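Local coordinates for putative flagellar protein FliS (Parabacteroides merdae ATCC 43184, PDB 4YOK) that is of unknown function, joining a prealbumin-like domain to a second beta-rich domain, at residues V98-S110 and V185-P199. Numbering follows the deposited sequence.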
# COMPACT_ATOMS: atom_id res chain seq x y z
N VAL A 98 -0.24 4.14 -11.62
CA VAL A 98 -1.08 5.14 -10.95
C VAL A 98 -0.22 6.38 -10.61
O VAL A 98 1.01 6.35 -10.81
CB VAL A 98 -1.76 4.55 -9.69
CG1 VAL A 98 -2.66 3.37 -10.06
CG2 VAL A 98 -0.71 4.17 -8.61
N THR A 99 -0.86 7.45 -10.11
CA THR A 99 -0.11 8.66 -9.73
C THR A 99 -0.29 8.88 -8.23
O THR A 99 -1.29 9.48 -7.82
CB THR A 99 -0.53 9.90 -10.52
OG1 THR A 99 -0.52 9.57 -11.92
CG2 THR A 99 0.41 11.10 -10.25
N PRO A 100 0.66 8.38 -7.40
CA PRO A 100 0.54 8.59 -5.95
C PRO A 100 0.64 10.06 -5.57
O PRO A 100 1.28 10.82 -6.29
CB PRO A 100 1.74 7.81 -5.37
CG PRO A 100 2.26 6.94 -6.50
CD PRO A 100 1.89 7.65 -7.76
N TYR A 101 0.03 10.46 -4.44
CA TYR A 101 0.14 11.86 -3.96
C TYR A 101 1.57 12.10 -3.47
O TYR A 101 2.17 13.12 -3.77
CB TYR A 101 -0.86 12.09 -2.80
CG TYR A 101 -2.29 12.03 -3.25
CD1 TYR A 101 -2.81 12.98 -4.14
CD2 TYR A 101 -3.13 10.99 -2.85
CE1 TYR A 101 -4.12 12.89 -4.60
CE2 TYR A 101 -4.46 10.93 -3.26
CZ TYR A 101 -4.95 11.89 -4.13
OH TYR A 101 -6.24 11.84 -4.58
N PHE A 102 2.10 11.11 -2.73
CA PHE A 102 3.43 11.12 -2.13
C PHE A 102 4.14 9.79 -2.28
O PHE A 102 3.51 8.75 -2.41
CB PHE A 102 3.34 11.43 -0.61
CG PHE A 102 2.73 12.78 -0.31
CD1 PHE A 102 3.48 13.95 -0.43
CD2 PHE A 102 1.38 12.89 0.03
CE1 PHE A 102 2.90 15.20 -0.22
CE2 PHE A 102 0.80 14.15 0.27
CZ PHE A 102 1.56 15.30 0.11
N MSE A 103 5.47 9.84 -2.26
CA MSE A 103 6.33 8.67 -2.25
C MSE A 103 7.26 8.81 -1.04
O MSE A 103 7.73 9.91 -0.74
CB MSE A 103 7.12 8.48 -3.56
CG MSE A 103 6.25 8.09 -4.76
SE MSE A 103 5.49 6.26 -4.64
CE MSE A 103 7.15 5.27 -4.88
N ILE A 104 7.53 7.69 -0.36
CA ILE A 104 8.45 7.60 0.77
C ILE A 104 9.71 6.94 0.23
O ILE A 104 9.61 5.95 -0.49
CB ILE A 104 7.83 6.78 1.94
CG1 ILE A 104 6.52 7.41 2.45
CG2 ILE A 104 8.84 6.59 3.09
CD1 ILE A 104 5.66 6.43 3.30
N SER A 105 10.89 7.47 0.58
CA SER A 105 12.15 6.88 0.15
C SER A 105 13.22 7.07 1.23
O SER A 105 12.99 7.78 2.20
CB SER A 105 12.62 7.51 -1.16
OG SER A 105 12.95 8.88 -0.97
N ASN A 106 14.39 6.40 1.05
CA ASN A 106 15.57 6.50 1.93
C ASN A 106 15.22 6.21 3.41
O ASN A 106 15.75 6.87 4.30
CB ASN A 106 16.21 7.90 1.78
CG ASN A 106 17.66 7.97 2.19
OD1 ASN A 106 18.42 6.98 2.11
ND2 ASN A 106 18.07 9.15 2.64
N GLU A 107 14.36 5.23 3.66
CA GLU A 107 13.91 4.93 5.03
C GLU A 107 14.97 4.27 5.88
O GLU A 107 15.62 3.31 5.46
CB GLU A 107 12.67 4.02 5.05
CG GLU A 107 11.53 4.54 4.20
CD GLU A 107 11.48 3.89 2.83
OE1 GLU A 107 12.54 3.49 2.31
OE2 GLU A 107 10.37 3.81 2.26
N GLN A 108 15.10 4.77 7.10
CA GLN A 108 15.99 4.19 8.12
C GLN A 108 15.16 4.07 9.39
O GLN A 108 14.83 5.09 10.01
CB GLN A 108 17.27 5.00 8.31
CG GLN A 108 18.37 4.61 7.29
CD GLN A 108 18.86 3.18 7.45
OE1 GLN A 108 19.00 2.43 6.47
NE2 GLN A 108 19.11 2.75 8.69
N LEU A 109 14.72 2.85 9.70
CA LEU A 109 13.85 2.57 10.85
C LEU A 109 14.57 1.72 11.88
O LEU A 109 15.19 0.72 11.53
CB LEU A 109 12.54 1.86 10.42
CG LEU A 109 11.83 2.42 9.15
CD1 LEU A 109 10.57 1.62 8.85
CD2 LEU A 109 11.47 3.93 9.31
N SER A 110 14.49 2.11 13.15
CA SER A 110 15.17 1.37 14.20
C SER A 110 14.45 1.57 15.53
O SER A 110 13.62 2.49 15.66
CB SER A 110 16.63 1.81 14.31
OG SER A 110 16.70 3.20 14.57
N VAL A 185 6.48 2.84 8.04
CA VAL A 185 6.02 4.22 8.17
C VAL A 185 4.92 4.43 7.13
O VAL A 185 4.92 3.75 6.09
CB VAL A 185 7.11 5.31 8.12
CG1 VAL A 185 8.01 5.25 9.36
CG2 VAL A 185 7.93 5.25 6.83
N GLY A 186 3.99 5.33 7.43
CA GLY A 186 2.88 5.65 6.53
C GLY A 186 2.70 7.14 6.35
O GLY A 186 3.02 7.91 7.25
N VAL A 187 2.21 7.54 5.17
CA VAL A 187 1.92 8.94 4.84
C VAL A 187 0.53 8.98 4.19
O VAL A 187 0.29 8.34 3.16
CB VAL A 187 2.99 9.62 3.94
CG1 VAL A 187 2.56 11.03 3.52
CG2 VAL A 187 4.35 9.67 4.65
N LEU A 188 -0.38 9.70 4.84
CA LEU A 188 -1.75 9.91 4.37
C LEU A 188 -1.89 11.34 3.86
O LEU A 188 -1.55 12.29 4.56
CB LEU A 188 -2.74 9.65 5.53
CG LEU A 188 -4.23 9.89 5.21
CD1 LEU A 188 -4.78 8.79 4.29
CD2 LEU A 188 -5.05 9.97 6.50
N ALA A 189 -2.41 11.49 2.64
CA ALA A 189 -2.68 12.77 1.99
C ALA A 189 -4.04 13.30 2.38
O ALA A 189 -4.98 12.50 2.56
CB ALA A 189 -2.63 12.56 0.48
N ASN A 190 -4.19 14.64 2.47
CA ASN A 190 -5.49 15.29 2.66
C ASN A 190 -6.44 14.82 1.57
O ASN A 190 -6.07 14.81 0.39
CB ASN A 190 -5.35 16.84 2.55
CG ASN A 190 -4.93 17.54 3.81
OD1 ASN A 190 -4.61 16.92 4.81
ND2 ASN A 190 -4.92 18.87 3.79
N GLY A 191 -7.64 14.40 1.95
CA GLY A 191 -8.64 13.97 0.98
C GLY A 191 -8.56 12.52 0.54
O GLY A 191 -9.48 12.05 -0.13
N ALA A 192 -7.50 11.79 0.90
CA ALA A 192 -7.38 10.37 0.50
C ALA A 192 -7.98 9.46 1.56
O ALA A 192 -8.02 9.82 2.73
CB ALA A 192 -5.92 10.01 0.28
N ASP A 193 -8.38 8.25 1.15
CA ASP A 193 -8.97 7.25 2.05
C ASP A 193 -7.95 6.24 2.58
O ASP A 193 -8.29 5.39 3.41
CB ASP A 193 -10.07 6.49 1.27
CG ASP A 193 -9.57 5.43 0.28
OD1 ASP A 193 -8.44 5.59 -0.26
OD2 ASP A 193 -10.30 4.47 0.04
N GLN A 194 -6.72 6.25 2.01
CA GLN A 194 -5.68 5.27 2.31
C GLN A 194 -4.32 5.90 2.26
O GLN A 194 -4.11 6.81 1.44
CB GLN A 194 -5.73 4.12 1.26
CG GLN A 194 -6.80 3.04 1.53
CD GLN A 194 -6.53 2.33 2.84
OE1 GLN A 194 -5.40 1.91 3.14
NE2 GLN A 194 -7.55 2.29 3.69
N ALA A 195 -3.40 5.44 3.09
CA ALA A 195 -2.03 5.95 3.09
C ALA A 195 -1.13 5.15 2.13
O ALA A 195 -1.48 4.03 1.71
CB ALA A 195 -1.45 5.85 4.51
N ILE A 196 0.05 5.72 1.83
CA ILE A 196 1.16 5.04 1.15
C ILE A 196 2.14 4.72 2.27
O ILE A 196 2.20 5.45 3.27
CB ILE A 196 1.80 5.85 -0.02
CG1 ILE A 196 2.71 4.93 -0.90
CG2 ILE A 196 2.54 7.09 0.48
CD1 ILE A 196 2.41 4.96 -2.34
N TYR A 197 2.86 3.62 2.15
CA TYR A 197 3.77 3.19 3.19
C TYR A 197 5.17 2.93 2.65
O TYR A 197 5.41 2.86 1.44
CB TYR A 197 3.23 1.88 3.82
CG TYR A 197 1.89 1.99 4.53
CD1 TYR A 197 0.69 1.88 3.82
CD2 TYR A 197 1.82 2.14 5.91
CE1 TYR A 197 -0.54 1.96 4.47
CE2 TYR A 197 0.60 2.24 6.57
CZ TYR A 197 -0.58 2.15 5.84
OH TYR A 197 -1.77 2.21 6.49
N SER A 198 6.10 2.73 3.57
CA SER A 198 7.43 2.22 3.27
C SER A 198 7.30 0.69 3.17
O SER A 198 6.29 0.15 3.61
CB SER A 198 8.37 2.57 4.42
OG SER A 198 8.03 1.88 5.62
N PRO A 199 8.31 -0.06 2.68
CA PRO A 199 8.26 -1.53 2.87
C PRO A 199 8.29 -1.84 4.37
O PRO A 199 8.71 -1.00 5.18
CB PRO A 199 9.59 -2.01 2.23
CG PRO A 199 10.06 -0.88 1.38
CD PRO A 199 9.59 0.36 2.06
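Ser198 OG, against which Leu109 CD1 rests at 4.1 Å, is gripped from two directions within its own hairpin: Val185 N donates to it over 3.0 Å in a fairly straight bond (162°), and OG in turn donates to Pro199 O, from above that carbonyl's plane. A chi1 of 68° sets OG between the backbone N and the carbonyl carbon, where it can serve both partners. Ser198 CB meets Glu107, whose bent chain brings OE2 within 3.2 Å of it. An alanine at Ser198 is likely to leave Val185 N and Pro199 O without their shared hydroxyl partner and the hairpin edge less firmly tied. No hydrogen bond joins 98-110 to 185-199, so the example illustrates how two sheets pack face to face mainly through apolar side chains. Ile104 lays CD1 over the hairpin backbone, 3.6 Å from Tyr197 C, and runs past Val187 in the opposite direction, CD1 meeting Val187 CG2 at 3.7 Å. Ile196 CG2 lies 3.5 Å from Phe102 O. Farther along, Ala189 CB lies in the plane of the Phe102 ring at its edge, 3.8 Å from CE2, and also touches Tyr101 CD2. Leu109 CD2 packs on Val185 CG1 at the other end. The packing is consistent with the beta sandwich of an E-set (immunoglobulin-like) domain: strand 102-111 borders the sheet with 115-124 and 161-168, whereas the hairpin of 182-189 and 196-202 belongs to the facing sheet, beside 131-139, whose Ile131 also touches Phe102.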